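Local coordinates for catalase (Bacillus pumilus, PDB 4QOL), which breaks down hydrogen peroxide to water and oxygen at a heme iron and also shows peroxidase-like reactivity toward phenolic substrates, at residues E434-T445 with Y470-L478. Numbering follows the deposited sequence.
Sequences EEEKQALIKNLT and YGQRLADSL
Arg473 and Ile441 interlock as knobs into holes where helix 434-445 packs against helix 470-478, in the C-terminal helical region of the catalase fold. The axes of the two short segments approach to 9.7 Å at a crossing angle of -48°. The Arg473 side chain lies among Glu434, Lys437, Gln438 and Ile441. Its chain turns about the CG-CD bond (chi3 73°), which brings the guanidinium end-on to the Glu434 carboxylate. Arg473 NH1 reaches the syn lone pair of Glu434 OE2 at 3.1 Å in a nearly straight bond. Arg473 NH2 meets Glu434 OE1 at 2.8 Å, tilted from both the carboxylate and the guanidinium planes. Gln438 NE2 donates to the anti lone pair of the same OE1, so this oxygen has two donors, which should limit rotation of the carboxylate. Lys437 CB lies over one face of the guanidinium. A leucine in place of Arg473 would probably leave the Glu434 carboxylate without its charged mate at this solvent-facing border. Ile441 fills the reciprocal hole formed by Tyr470, Arg473, Leu474 and Ser477. Ile441 CD1 lies 3.8 Å from Tyr470 O, and its CG2 packs on Ser477 CB. Deeper in, Leu444 CD1 meets the Tyr470 ring edge in plane. Tyr470 OH is hydrogen-bonded to Thr179, and its ring stacks on Tyr429 of helix 423-431. Thr445 packs against Leu474, Ser477 and Leu478. Leu474 CD2 touches its OG1, and Leu478 CD2 its CG2. Thr445 OG1 accepts from Ser477 OG at 2.8 Å and donates to Ile441 O at 2.7 Å, from above the carbonyl plane.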
loop_
_atom_site.group_PDB
_atom_site.type_symbol
_atom_site.label_atom_id
_atom_site.label_comp_id
_atom_site.label_asym_id
_atom_site.label_seq_id
_atom_site.Cartn_x
_atom_site.Cartn_y
_atom_site.Cartn_z
ATOM N N GLU A 434 20.610 -48.275 -10.127
ATOM C CA GLU A 434 21.524 -48.329 -9.048
ATOM C C GLU A 434 22.255 -46.991 -8.925
ATOM O O GLU A 434 22.564 -46.591 -7.827
ATOM C CB GLU A 434 22.521 -49.495 -9.222
ATOM C CG GLU A 434 23.626 -49.546 -8.173
ATOM C CD GLU A 434 23.142 -49.567 -6.712
ATOM O OE1 GLU A 434 23.924 -49.172 -5.839
ATOM O OE2 GLU A 434 22.025 -50.035 -6.421
ATOM N N GLU A 435 22.590 -46.368 -10.060
ATOM C CA GLU A 435 23.325 -45.099 -10.100
ATOM C C GLU A 435 22.430 -44.042 -9.449
ATOM O O GLU A 435 22.900 -43.229 -8.665
ATOM C CB GLU A 435 23.664 -44.705 -11.549
ATOM C CG GLU A 435 24.767 -45.536 -12.241
ATOM C CD GLU A 435 24.388 -47.008 -12.492
ATOM O OE1 GLU A 435 25.291 -47.862 -12.512
ATOM O OE2 GLU A 435 23.186 -47.349 -12.693
ATOM N N GLU A 436 21.141 -44.064 -9.802
ATOM C CA GLU A 436 20.177 -43.094 -9.248
ATOM C C GLU A 436 19.989 -43.305 -7.738
ATOM O O GLU A 436 19.893 -42.336 -6.971
ATOM C CB GLU A 436 18.867 -43.199 -9.958
ATOM C CG GLU A 436 18.888 -42.691 -11.389
ATOM C CD GLU A 436 17.555 -42.914 -12.068
ATOM O OE1 GLU A 436 17.008 -44.022 -12.005
ATOM O OE2 GLU A 436 16.990 -41.958 -12.623
ATOM N N LYS A 437 19.926 -44.551 -7.294
ATOM C CA LYS A 437 19.821 -44.813 -5.865
ATOM C C LYS A 437 21.074 -44.279 -5.174
ATOM O O LYS A 437 20.998 -43.720 -4.075
ATOM C CB LYS A 437 19.736 -46.273 -5.561
ATOM C CG LYS A 437 18.454 -46.947 -5.920
ATOM C CD LYS A 437 18.546 -48.383 -5.410
ATOM C CE LYS A 437 17.289 -49.158 -5.691
ATOM N NZ LYS A 437 17.160 -49.536 -7.108
ATOM N N GLN A 438 22.220 -44.495 -5.786
ATOM C CA GLN A 438 23.466 -44.016 -5.147
ATOM C C GLN A 438 23.452 -42.488 -5.021
ATOM O O GLN A 438 23.865 -41.939 -4.005
ATOM C CB GLN A 438 24.722 -44.500 -5.909
ATOM C CG GLN A 438 25.030 -45.972 -5.591
ATOM C CD GLN A 438 26.323 -46.502 -6.235
ATOM O OE1 GLN A 438 27.251 -45.742 -6.511
ATOM N NE2 GLN A 438 26.380 -47.812 -6.467
ATOM N N ALA A 439 22.940 -41.827 -6.039
ATOM C CA ALA A 439 22.898 -40.360 -6.036
ATOM C C ALA A 439 21.899 -39.870 -4.923
ATOM O O ALA A 439 22.158 -38.922 -4.198
ATOM C CB ALA A 439 22.513 -39.852 -7.413
ATOM N N LEU A 440 20.758 -40.522 -4.832
ATOM C CA LEU A 440 19.747 -40.217 -3.811
ATOM C C LEU A 440 20.388 -40.318 -2.433
ATOM O O LEU A 440 20.227 -39.433 -1.584
ATOM C CB LEU A 440 18.597 -41.219 -3.882
ATOM C CG LEU A 440 17.508 -41.187 -2.803
ATOM C CD1 LEU A 440 16.762 -39.844 -2.694
ATOM C CD2 LEU A 440 16.510 -42.269 -3.052
ATOM N N ILE A 441 21.070 -41.437 -2.183
ATOM C CA ILE A 441 21.643 -41.651 -0.840
ATOM C C ILE A 441 22.741 -40.608 -0.563
ATOM O O ILE A 441 22.826 -40.063 0.527
ATOM C CB ILE A 441 22.219 -43.090 -0.702
ATOM C CG1 ILE A 441 21.097 -44.129 -0.802
ATOM C CG2 ILE A 441 22.995 -43.240 0.596
ATOM C CD1 ILE A 441 20.036 -44.005 0.287
ATOM N N LYS A 442 23.540 -40.312 -1.565
ATOM C CA LYS A 442 24.581 -39.275 -1.466
ATOM C C LYS A 442 23.974 -37.886 -1.140
ATOM O O LYS A 442 24.441 -37.165 -0.289
ATOM C CB LYS A 442 25.292 -39.219 -2.819
ATOM C CG LYS A 442 26.322 -38.110 -2.963
ATOM C CD LYS A 442 26.761 -37.998 -4.415
ATOM C CE LYS A 442 28.075 -37.228 -4.518
ATOM N NZ LYS A 442 27.873 -35.760 -4.339
ATOM N N ASN A 443 22.885 -37.545 -1.851
ATOM C CA ASN A 443 22.265 -36.198 -1.694
ATOM C C ASN A 443 21.575 -36.066 -0.345
ATOM O O ASN A 443 21.719 -35.069 0.349
ATOM C CB ASN A 443 21.248 -35.979 -2.794
ATOM C CG ASN A 443 21.860 -35.909 -4.171
ATOM O OD1 ASN A 443 23.046 -35.622 -4.325
ATOM N ND2 ASN A 443 21.021 -36.103 -5.204
ATOM N N LEU A 444 20.921 -37.150 0.086
ATOM C CA LEU A 444 20.325 -37.195 1.432
ATOM C C LEU A 444 21.347 -37.129 2.528
ATOM O O LEU A 444 21.188 -36.426 3.496
ATOM C CB LEU A 444 19.457 -38.438 1.619
ATOM C CG LEU A 444 18.109 -38.447 0.893
ATOM C CD1 LEU A 444 17.536 -39.842 0.956
ATOM C CD2 LEU A 444 17.109 -37.460 1.489
ATOM N N THR A 445 22.444 -37.878 2.363
ATOM C CA THR A 445 23.486 -37.890 3.386
ATOM C C THR A 445 24.099 -36.512 3.583
ATOM O O THR A 445 24.308 -36.050 4.726
ATOM C CB THR A 445 24.590 -38.951 3.005
ATOM O OG1 THR A 445 24.003 -40.265 2.948
ATOM C CG2 THR A 445 25.732 -38.919 3.961
ATOM N N TYR A 470 16.586 -48.859 1.172
ATOM C CA TYR A 470 16.665 -47.397 1.207
ATOM C C TYR A 470 17.102 -46.949 2.590
ATOM O O TYR A 470 18.102 -46.248 2.736
ATOM C CB TYR A 470 15.255 -46.919 0.828
ATOM C CG TYR A 470 15.002 -45.404 0.625
ATOM C CD1 TYR A 470 16.021 -44.463 0.666
ATOM C CD2 TYR A 470 13.712 -44.968 0.297
ATOM C CE1 TYR A 470 15.768 -43.138 0.478
ATOM C CE2 TYR A 470 13.454 -43.634 0.086
ATOM C CZ TYR A 470 14.481 -42.720 0.166
ATOM O OH TYR A 470 14.206 -41.371 -0.103
ATOM N N GLY A 471 16.326 -47.298 3.613
ATOM C CA GLY A 471 16.643 -46.840 4.982
ATOM C C GLY A 471 17.953 -47.327 5.533
ATOM O O GLY A 471 18.709 -46.561 6.141
ATOM N N GLN A 472 18.253 -48.619 5.292
ATOM C CA GLN A 472 19.549 -49.174 5.763
ATOM C C GLN A 472 20.768 -48.543 5.092
ATOM O O GLN A 472 21.754 -48.257 5.784
ATOM C CB GLN A 472 19.545 -50.712 5.576
ATOM C CG GLN A 472 20.777 -51.354 6.222
ATOM C CD GLN A 472 20.749 -51.219 7.734
ATOM O OE1 GLN A 472 19.871 -51.802 8.397
ATOM N NE2 GLN A 472 21.723 -50.507 8.299
ATOM N N ARG A 473 20.713 -48.326 3.779
ATOM C CA ARG A 473 21.753 -47.655 3.031
ATOM C C ARG A 473 21.987 -46.260 3.560
ATOM O O ARG A 473 23.128 -45.808 3.683
ATOM C CB ARG A 473 21.442 -47.607 1.522
ATOM C CG ARG A 473 21.681 -48.940 0.843
ATOM C CD ARG A 473 21.257 -49.012 -0.612
ATOM N NE ARG A 473 22.140 -48.285 -1.492
ATOM C CZ ARG A 473 22.249 -48.512 -2.803
ATOM N NH1 ARG A 473 21.527 -49.426 -3.409
ATOM N NH2 ARG A 473 23.073 -47.774 -3.521
ATOM N N LEU A 474 20.897 -45.565 3.891
ATOM C CA LEU A 474 21.064 -44.181 4.387
ATOM C C LEU A 474 21.660 -44.165 5.773
ATOM O O LEU A 474 22.577 -43.362 6.066
ATOM C CB LEU A 474 19.665 -43.491 4.375
ATOM C CG LEU A 474 19.510 -42.005 4.247
ATOM C CD1 LEU A 474 18.365 -41.475 5.156
ATOM C CD2 LEU A 474 20.733 -41.130 4.179
ATOM N N ALA A 475 21.197 -45.091 6.631
ATOM C CA ALA A 475 21.764 -45.236 7.988
ATOM C C ALA A 475 23.250 -45.489 7.887
ATOM O O ALA A 475 24.042 -44.904 8.642
ATOM C CB ALA A 475 21.049 -46.324 8.785
ATOM N N ASP A 476 23.616 -46.375 6.974
ATOM C CA ASP A 476 25.005 -46.776 6.820
ATOM C C ASP A 476 25.842 -45.584 6.424
ATOM O O ASP A 476 26.915 -45.319 6.979
ATOM C CB ASP A 476 25.120 -47.868 5.744
ATOM C CG ASP A 476 24.554 -49.238 6.199
ATOM O OD1 ASP A 476 24.203 -49.432 7.393
ATOM O OD2 ASP A 476 24.535 -50.153 5.352
ATOM N N SER A 477 25.342 -44.835 5.442
ATOM C CA SER A 477 26.087 -43.708 4.867
ATOM C C SER A 477 26.243 -42.572 5.902
ATOM O O SER A 477 27.283 -41.910 6.004
ATOM C CB SER A 477 25.379 -43.300 3.568
ATOM O OG SER A 477 25.993 -42.163 2.988
ATOM N N LEU A 478 25.243 -42.424 6.765
ATOM C CA LEU A 478 25.297 -41.497 7.901
ATOM C C LEU A 478 26.058 -41.973 9.173
ATOM O O LEU A 478 26.189 -41.192 10.132
ATOM C CB LEU A 478 23.872 -41.031 8.263
ATOM C CG LEU A 478 23.226 -40.068 7.287
ATOM C CD1 LEU A 478 21.722 -40.038 7.561
ATOM C CD2 LEU A 478 23.841 -38.665 7.344
#